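Local coordinates for protein aspartokinase 1, chloroplastic (Arabidopsis thaliana, PDB 2CDQ) that catalyses the ATP-dependent phosphorylation of L-aspartate to 4-phospho-L-aspartate, the first step in making lysine, threonine, methionine and isoleucine, and binds lysine and S-adenosylmethionine as allosteric effectors, at residues A[175-180]-A[189-194]; A[136-141]-A[222-227]; A[150-155]-A[211-216]. All coordinates share one frame; numbering follows the deposited sequence.

Contact 1: A[175-180]-A[189-194]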
loop_
_atom_site.group_PDB
_atom_site.type_symbol
_atom_site.label_atom_id
_atom_site.label_comp_id
_atom_site.label_asym_id
_atom_site.label_seq_id
_atom_site.Cartn_x
_atom_site.Cartn_y
_atom_site.Cartn_z
ATOM N N GLY A 175 -20.420 34.405 8.117
ATOM C CA GLY A 175 -20.093 34.033 6.746
ATOM C C GLY A 175 -19.119 32.879 6.582
ATOM O O GLY A 175 -18.395 32.815 5.585
ATOM N N PHE A 176 -19.081 31.978 7.561
ATOM C CA PHE A 176 -18.460 30.675 7.359
ATOM C C PHE A 176 -19.504 29.819 6.655
ATOM O O PHE A 176 -20.429 29.298 7.288
ATOM C CB PHE A 176 -17.995 30.047 8.686
ATOM C CG PHE A 176 -16.530 30.252 8.974
ATOM C CD1 PHE A 176 -16.067 31.453 9.504
ATOM C CD2 PHE A 176 -15.608 29.242 8.705
ATOM C CE1 PHE A 176 -14.706 31.648 9.759
ATOM C CE2 PHE A 176 -14.242 29.427 8.956
ATOM C CZ PHE A 176 -13.793 30.630 9.482
ATOM N N ILE A 177 -19.371 29.720 5.333
ATOM C CA ILE A 177 -20.342 29.001 4.502
ATOM C C ILE A 177 -19.812 27.608 4.155
ATOM O O ILE A 177 -18.663 27.456 3.729
ATOM C CB ILE A 177 -20.719 29.798 3.215
ATOM C CG1 ILE A 177 -20.894 31.302 3.514
ATOM C CG2 ILE A 177 -21.965 29.202 2.543
ATOM C CD1 ILE A 177 -22.016 31.662 4.509
ATOM N N THR A 178 -20.670 26.605 4.327
ATOM C CA THR A 178 -20.249 25.210 4.363
ATOM C C THR A 178 -21.209 24.255 3.642
ATOM O O THR A 178 -22.386 24.574 3.457
ATOM C CB THR A 178 -20.083 24.785 5.833
ATOM O OG1 THR A 178 -18.802 25.218 6.301
ATOM C CG2 THR A 178 -20.174 23.306 5.990
ATOM N N THR A 179 -20.694 23.092 3.232
ATOM C CA THR A 179 -21.536 22.002 2.711
ATOM C C THR A 179 -22.393 21.416 3.827
ATOM O O THR A 179 -22.083 21.568 5.006
ATOM C CB THR A 179 -20.715 20.859 2.051
ATOM O OG1 THR A 179 -19.898 20.207 3.035
ATOM C CG2 THR A 179 -19.844 21.390 0.919
ATOM N N ASP A 180 -23.467 20.735 3.456
ATOM C CA ASP A 180 -24.431 20.284 4.448
ATOM C C ASP A 180 -24.200 18.852 4.945
ATOM O O ASP A 180 -25.141 18.199 5.404
ATOM C CB ASP A 180 -25.863 20.498 3.940
ATOM C CG ASP A 180 -26.121 21.937 3.516
ATOM O OD1 ASP A 180 -26.805 22.666 4.258
ATOM O OD2 ASP A 180 -25.629 22.347 2.444
ATOM N N GLU A 189 -15.975 28.348 -1.229
ATOM C CA GLU A 189 -15.206 29.523 -1.675
ATOM C C GLU A 189 -15.818 30.891 -1.348
ATOM O O GLU A 189 -15.089 31.879 -1.223
ATOM C CB GLU A 189 -14.868 29.426 -3.171
ATOM C CG GLU A 189 -13.417 29.008 -3.469
ATOM C CD GLU A 189 -12.403 30.136 -3.242
ATOM O OE1 GLU A 189 -12.747 31.321 -3.491
ATOM O OE2 GLU A 189 -11.255 29.834 -2.820
ATOM N N ALA A 190 -17.143 30.942 -1.204
ATOM C CA ALA A 190 -17.857 32.189 -0.883
ATOM C C ALA A 190 -17.568 32.719 0.529
ATOM O O ALA A 190 -17.931 33.853 0.866
ATOM C CB ALA A 190 -19.358 32.012 -1.093
ATOM N N THR A 191 -16.906 31.892 1.338
ATOM C CA THR A 191 -16.579 32.215 2.724
ATOM C C THR A 191 -15.586 33.376 2.831
ATOM O O THR A 191 -15.782 34.278 3.648
ATOM C CB THR A 191 -16.070 30.949 3.493
ATOM O OG1 THR A 191 -17.161 30.041 3.701
ATOM C CG2 THR A 191 -15.463 31.303 4.846
ATOM N N TYR A 192 -14.540 33.364 2.004
ATOM C CA TYR A 192 -13.484 34.386 2.088
ATOM C C TYR A 192 -13.980 35.829 1.889
ATOM O O TYR A 192 -13.688 36.694 2.722
ATOM C CB TYR A 192 -12.304 34.067 1.156
ATOM C CG TYR A 192 -11.702 32.703 1.395
ATOM C CD1 TYR A 192 -11.889 31.674 0.476
ATOM C CD2 TYR A 192 -10.965 32.434 2.548
ATOM C CE1 TYR A 192 -11.348 30.410 0.689
ATOM C CE2 TYR A 192 -10.422 31.170 2.777
ATOM C CZ TYR A 192 -10.618 30.163 1.841
ATOM O OH TYR A 192 -10.087 28.909 2.046
ATOM N N PRO A 193 -14.725 36.099 0.792
ATOM C CA PRO A 193 -15.276 37.452 0.616
ATOM C C PRO A 193 -16.308 37.852 1.682
ATOM O O PRO A 193 -16.324 39.016 2.109
ATOM C CB PRO A 193 -15.929 37.393 -0.773
ATOM C CG PRO A 193 -15.290 36.215 -1.452
ATOM C CD PRO A 193 -15.070 35.231 -0.350
ATOM N N ALA A 194 -17.144 36.898 2.107
ATOM C CA ALA A 194 -18.197 37.158 3.096
ATOM C C ALA A 194 -17.632 37.521 4.463
ATOM O O ALA A 194 -18.124 38.440 5.122
ATOM C CB ALA A 194 -19.132 35.963 3.210
#
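T191, on helix 191-205, brings both branches of its side chain against the backbone of 175-180. Its OG1 accepts a hydrogen bond from I177 N at 2.8 Å, with an N-H...O angle of 149°. The same oxygen lies 3.0 Å from I177 O and has a weak hydrogen bond to L188 O, just ahead of the segment. The other branch is swung anti to the backbone N of T191 (chi1 -71° for OG1), which carries CG2 over one face of the F176 ring and to 3.4 Å from G175 O. That carbonyl also receives a CA-H...O contact from T191 CA at 3.4 Å. Strand 177-178 and helix 191-205 open a beta-alpha-beta unit of the amino acid kinase domain, completed by strand 209-219, and T191 links the strand backbone to the helix. The I177 side chain runs past that of T191 in the opposite direction, its CB 3.6 Å from T191 OG1. One turn further on, A194 points its methyl at G175, with CB 4.0 Å from G175 O; the lack of a side chain on G175 is consistent with the helix coming this close.

Contact 2: A[136-141]-A[222-227]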
loop_
_atom_site.group_PDB
_atom_site.type_symbol
_atom_site.label_atom_id
_atom_site.label_comp_id
_atom_site.label_asym_id
_atom_site.label_seq_id
_atom_site.Cartn_x
_atom_site.Cartn_y
_atom_site.Cartn_z
ATOM N N THR A 136 -29.061 12.370 15.406
ATOM C CA THR A 136 -28.594 12.528 14.031
ATOM C C THR A 136 -27.314 13.349 14.016
ATOM O O THR A 136 -27.044 14.094 14.959
ATOM C CB THR A 136 -29.637 13.241 13.143
ATOM O OG1 THR A 136 -29.944 14.527 13.702
ATOM C CG2 THR A 136 -30.918 12.413 13.019
ATOM N N LEU A 137 -26.542 13.220 12.936
ATOM C CA LEU A 137 -25.320 14.013 12.746
ATOM C C LEU A 137 -25.625 15.510 12.675
ATOM O O LEU A 137 -24.800 16.331 13.064
ATOM C CB LEU A 137 -24.531 13.557 11.504
ATOM C CG LEU A 137 -24.236 12.065 11.255
ATOM C CD1 LEU A 137 -23.349 11.903 10.015
ATOM C CD2 LEU A 137 -23.597 11.365 12.466
ATOM N N ARG A 138 -26.813 15.860 12.188
ATOM C CA ARG A 138 -27.275 17.247 12.216
ATOM C C ARG A 138 -27.389 17.762 13.664
ATOM O O ARG A 138 -26.956 18.880 13.965
ATOM C CB ARG A 138 -28.612 17.390 11.476
ATOM C CG ARG A 138 -29.135 18.819 11.378
ATOM C CD ARG A 138 -30.641 18.854 11.164
ATOM N NE ARG A 138 -31.123 20.215 10.910
ATOM C CZ ARG A 138 -31.425 20.706 9.706
ATOM N NH1 ARG A 138 -31.304 19.955 8.611
ATOM N NH2 ARG A 138 -31.854 21.956 9.593
ATOM N N THR A 139 -27.965 16.946 14.548
ATOM C CA THR A 139 -28.129 17.320 15.953
ATOM C C THR A 139 -26.769 17.360 16.633
ATOM O O THR A 139 -26.468 18.282 17.398
ATOM C CB THR A 139 -29.069 16.345 16.710
ATOM O OG1 THR A 139 -30.364 16.343 16.092
ATOM C CG2 THR A 139 -29.215 16.752 18.174
ATOM N N ARG A 140 -25.954 16.354 16.326
ATOM C CA ARG A 140 -24.611 16.214 16.875
ATOM C C ARG A 140 -23.803 17.495 16.665
ATOM O O ARG A 140 -23.118 17.957 17.579
ATOM C CB ARG A 140 -23.917 15.005 16.238
ATOM C CG ARG A 140 -22.676 14.513 16.970
ATOM C CD ARG A 140 -22.090 13.252 16.320
ATOM N NE ARG A 140 -22.867 12.058 16.658
ATOM C CZ ARG A 140 -22.513 11.164 17.578
ATOM N NH1 ARG A 140 -21.378 11.309 18.255
ATOM N NH2 ARG A 140 -23.293 10.116 17.819
ATOM N N ASP A 141 -23.911 18.078 15.472
ATOM C CA ASP A 141 -23.264 19.355 15.180
ATOM C C ASP A 141 -23.811 20.514 16.010
ATOM O O ASP A 141 -23.048 21.372 16.461
ATOM C CB ASP A 141 -23.374 19.692 13.698
ATOM C CG ASP A 141 -22.162 19.251 12.915
ATOM O OD1 ASP A 141 -21.472 18.308 13.349
ATOM O OD2 ASP A 141 -21.897 19.859 11.861
ATOM N N THR A 222 -29.193 24.184 4.210
ATOM C CA THR A 222 -29.944 23.906 5.441
ATOM C C THR A 222 -30.011 25.137 6.332
ATOM O O THR A 222 -30.957 25.302 7.108
ATOM C CB THR A 222 -29.332 22.754 6.271
ATOM O OG1 THR A 222 -27.910 22.922 6.347
ATOM C CG2 THR A 222 -29.659 21.398 5.659
ATOM N N GLY A 223 -28.994 25.990 6.218
ATOM C CA GLY A 223 -28.826 27.139 7.108
ATOM C C GLY A 223 -28.462 26.715 8.520
ATOM O O GLY A 223 -28.403 27.547 9.420
ATOM N N ALA A 224 -28.206 25.417 8.694
ATOM C CA ALA A 224 -27.995 24.803 10.007
ATOM C C ALA A 224 -26.523 24.796 10.455
ATOM O O ALA A 224 -25.604 24.780 9.627
ATOM C CB ALA A 224 -28.572 23.384 10.021
ATOM N N VAL A 225 -26.318 24.807 11.773
ATOM C CA VAL A 225 -24.979 24.859 12.359
ATOM C C VAL A 225 -24.162 23.628 11.970
ATOM O O VAL A 225 -24.657 22.497 11.993
ATOM C CB VAL A 225 -25.023 25.013 13.902
ATOM C CG1 VAL A 225 -23.626 25.237 14.456
ATOM C CG2 VAL A 225 -25.939 26.174 14.305
ATOM N N THR A 226 -22.907 23.866 11.615
ATOM C CA THR A 226 -22.040 22.832 11.082
ATOM C C THR A 226 -20.666 22.850 11.759
ATOM O O THR A 226 -20.160 23.919 12.092
ATOM C CB THR A 226 -21.908 23.019 9.551
ATOM O OG1 THR A 226 -22.887 22.211 8.891
ATOM C CG2 THR A 226 -20.537 22.630 9.056
ATOM N N THR A 227 -20.076 21.672 11.968
ATOM C CA THR A 227 -18.682 21.575 12.423
ATOM C C THR A 227 -17.748 21.241 11.267
ATOM O O THR A 227 -18.122 20.509 10.355
ATOM C CB THR A 227 -18.476 20.550 13.562
ATOM O OG1 THR A 227 -18.888 19.250 13.130
ATOM C CG2 THR A 227 -19.256 20.948 14.789
#
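The carboxylate of D141 takes two hydrogen bonds from T227, one on each oxygen. T227 N donates a hydrogen bond to D141 OD2 at 2.6 Å with an N-H...O angle of 156°, and T227 OG1 donates to D141 OD1 at 2.8 Å. Both donors stand above the carboxylate plane, the amide further out of it than the hydroxyl, so the carboxylate offers T227 a face. T227 sets its hydroxyl between its own backbone N and carbonyl carbon (chi1 59°), which points OG1 the same way as the amide and lets one residue serve both oxygens. D141 CB packs beside V225 O at 3.5 Å. Three residues earlier in the helix, R138 reaches out with an extended chain and lays one face of its guanidinium over the methyl of A224, NH2 being 3.6 Å from A224 CB. NH1 of R138 passes T222 CG2 at 3.7 Å, while the hydroxyl of T222 turns to D180. The 137-141 part of the helix crosses strand 225-227 almost at right angles, 87° between the axes of these short segments. The arrangement joins the start of helix 137-161 to the antiparallel 209-219/225-227 strand pair of the amino acid kinase fold, with the side chain of T227 about 6 Å from that of the substrate-binding E148.

Contact 3: A[150-155]-A[211-216]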
loop_
_atom_site.group_PDB
_atom_site.type_symbol
_atom_site.label_atom_id
_atom_site.label_comp_id
_atom_site.label_asym_id
_atom_site.label_seq_id
_atom_site.Cartn_x
_atom_site.Cartn_y
_atom_site.Cartn_z
ATOM N N LEU A 150 -20.281 28.965 24.167
ATOM C CA LEU A 150 -20.051 29.324 25.554
ATOM C C LEU A 150 -18.663 29.933 25.696
ATOM O O LEU A 150 -18.507 31.061 26.172
ATOM C CB LEU A 150 -20.179 28.098 26.442
ATOM C CG LEU A 150 -21.587 27.584 26.702
ATOM C CD1 LEU A 150 -21.511 26.158 27.204
ATOM C CD2 LEU A 150 -22.314 28.460 27.699
ATOM N N SER A 151 -17.665 29.179 25.248
ATOM C CA SER A 151 -16.262 29.546 25.357
ATOM C C SER A 151 -15.984 30.991 24.944
ATOM O O SER A 151 -15.496 31.786 25.748
ATOM C CB SER A 151 -15.430 28.590 24.515
ATOM O OG SER A 151 -14.065 28.947 24.561
ATOM N N THR A 152 -16.299 31.321 23.694
ATOM C CA THR A 152 -16.066 32.665 23.164
ATOM C C THR A 152 -16.771 33.769 23.959
ATOM O O THR A 152 -16.168 34.808 24.231
ATOM C CB THR A 152 -16.452 32.782 21.671
ATOM O OG1 THR A 152 -17.713 32.137 21.437
ATOM C CG2 THR A 152 -15.386 32.144 20.806
ATOM N N ARG A 153 -18.032 33.530 24.331
ATOM C CA ARG A 153 -18.846 34.520 25.057
ATOM C C ARG A 153 -18.303 34.864 26.448
ATOM O O ARG A 153 -18.328 36.026 26.859
ATOM C CB ARG A 153 -20.306 34.074 25.144
ATOM C CG ARG A 153 -21.109 34.421 23.910
ATOM C CD ARG A 153 -22.516 33.838 23.953
ATOM N NE ARG A 153 -23.258 34.159 22.737
ATOM C CZ ARG A 153 -23.104 33.538 21.569
ATOM N NH1 ARG A 153 -22.235 32.545 21.432
ATOM N NH2 ARG A 153 -23.827 33.910 20.525
ATOM N N ILE A 154 -17.822 33.851 27.162
ATOM C CA ILE A 154 -17.167 34.063 28.446
ATOM C C ILE A 154 -15.931 34.939 28.244
ATOM O O ILE A 154 -15.787 35.980 28.892
ATOM C CB ILE A 154 -16.801 32.727 29.138
ATOM C CG1 ILE A 154 -18.067 32.044 29.657
ATOM C CG2 ILE A 154 -15.839 32.958 30.282
ATOM C CD1 ILE A 154 -17.894 30.594 30.060
ATOM N N PHE A 155 -15.064 34.539 27.318
ATOM C CA PHE A 155 -13.811 35.253 27.107
ATOM C C PHE A 155 -14.031 36.691 26.632
ATOM O O PHE A 155 -13.371 37.615 27.119
ATOM C CB PHE A 155 -12.896 34.490 26.148
ATOM C CG PHE A 155 -11.467 34.939 26.193
ATOM C CD1 PHE A 155 -10.658 34.625 27.284
ATOM C CD2 PHE A 155 -10.924 35.674 25.149
ATOM C CE1 PHE A 155 -9.329 35.043 27.333
ATOM C CE2 PHE A 155 -9.593 36.093 25.185
ATOM C CZ PHE A 155 -8.795 35.779 26.280
ATOM N N ILE A 211 -13.486 37.763 18.730
ATOM C CA ILE A 211 -13.348 36.468 19.385
ATOM C C ILE A 211 -14.276 35.486 18.681
ATOM O O ILE A 211 -15.483 35.488 18.924
ATOM C CB ILE A 211 -13.692 36.548 20.901
ATOM C CG1 ILE A 211 -13.035 37.771 21.566
ATOM C CG2 ILE A 211 -13.314 35.251 21.622
ATOM C CD1 ILE A 211 -11.504 37.786 21.574
ATOM N N VAL A 212 -13.704 34.657 17.806
ATOM C CA VAL A 212 -14.485 33.780 16.924
ATOM C C VAL A 212 -14.485 32.306 17.364
ATOM O O VAL A 212 -13.442 31.752 17.734
ATOM C CB VAL A 212 -13.996 33.869 15.451
ATOM C CG1 VAL A 212 -15.075 33.369 14.496
ATOM C CG2 VAL A 212 -13.608 35.299 15.090
ATOM N N THR A 213 -15.670 31.690 17.314
ATOM C CA THR A 213 -15.847 30.253 17.534
ATOM C C THR A 213 -15.081 29.481 16.462
ATOM O O THR A 213 -15.060 29.888 15.299
ATOM C CB THR A 213 -17.323 29.853 17.437
ATOM O OG1 THR A 213 -17.806 30.167 16.130
ATOM C CG2 THR A 213 -18.160 30.583 18.477
ATOM N N GLY A 214 -14.484 28.357 16.843
ATOM C CA GLY A 214 -13.475 27.736 16.005
ATOM C C GLY A 214 -13.920 26.569 15.149
ATOM O O GLY A 214 -13.427 26.366 14.038
ATOM N N PHE A 215 -14.854 25.789 15.652
ATOM C CA PHE A 215 -15.092 24.478 15.065
ATOM C C PHE A 215 -16.309 24.523 14.122
ATOM O O PHE A 215 -16.759 23.493 13.625
ATOM C CB PHE A 215 -15.252 23.487 16.230
ATOM C CG PHE A 215 -15.211 22.040 15.848
ATOM C CD1 PHE A 215 -14.649 21.614 14.656
ATOM C CD2 PHE A 215 -15.719 21.088 16.728
ATOM C CE1 PHE A 215 -14.624 20.261 14.334
ATOM C CE2 PHE A 215 -15.692 19.743 16.420
ATOM C CZ PHE A 215 -15.145 19.325 15.224
ATOM N N LEU A 216 -16.797 25.730 13.837
ATOM C CA LEU A 216 -18.166 25.901 13.347
ATOM C C LEU A 216 -18.349 26.585 11.991
ATOM O O LEU A 216 -17.533 27.412 11.570
ATOM C CB LEU A 216 -19.010 26.629 14.399
ATOM C CG LEU A 216 -18.950 26.123 15.839
ATOM C CD1 LEU A 216 -19.801 27.011 16.728
ATOM C CD2 LEU A 216 -19.393 24.671 15.942
#
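Helix 137-161 packs here on strand 209-219 of the central sheet, the helix-on-sheet layering of the amino acid kinase fold, just past the substrate-binding E148. The 150-155 part of the helix and strand 211-213 run nearly antiparallel, at 169°, with their axes 7.8 Å apart. T152 faces the strand and spans three of its residues. Its methyl CG2 touches I211 CG2 at 3.8 Å and sits 3.6 Å from the carbonyl carbon of V212, while its OG1 meets T213 CG2 at 3.4 Å. This oxygen makes no hydrogen bond to 211-216; its hydrogen-bond partners are E148 O, one turn back in the helix, and Q168 OE1. The side chains of T152 and T213 cross at about a right angle. T213 holds its CG2 anti to its carbonyl carbon, with OG1 at chi1 61°, so the methyl meets T152 and the hydroxyl goes to A171 N. The side chain of T213 also touches that of E148, and thus borders the active site. L63 of neighbouring strand 59-63 touches both F155 and I211. The F155 ring does not stack on I211: the isoleucine comes in at the ring's edge, near its plane, and its CD1 lies 4.2 Å from F155 CD2.

Contact 3 is fully buried, whereas contacts 1 and 2 are only partly so. Contacts 2 and 3 share helix 137-161, taken near its start and further along, and both reach the central sheet, where strands 209-219 and 225-227 pair antiparallel; T227 CB lies 3.4 Å from F215 O at that junction. Contact 1 sits on the same sheet through strand 177-178, and the methyl of T178 packs against that of T226 in contact 2. Chemistry follows position: the buried contact is made mainly of methyls and a ring edge, contact 2 combines a charged carboxylate with a surface arginine, and contact 1 rests on a threonine hydroxyl against backbone.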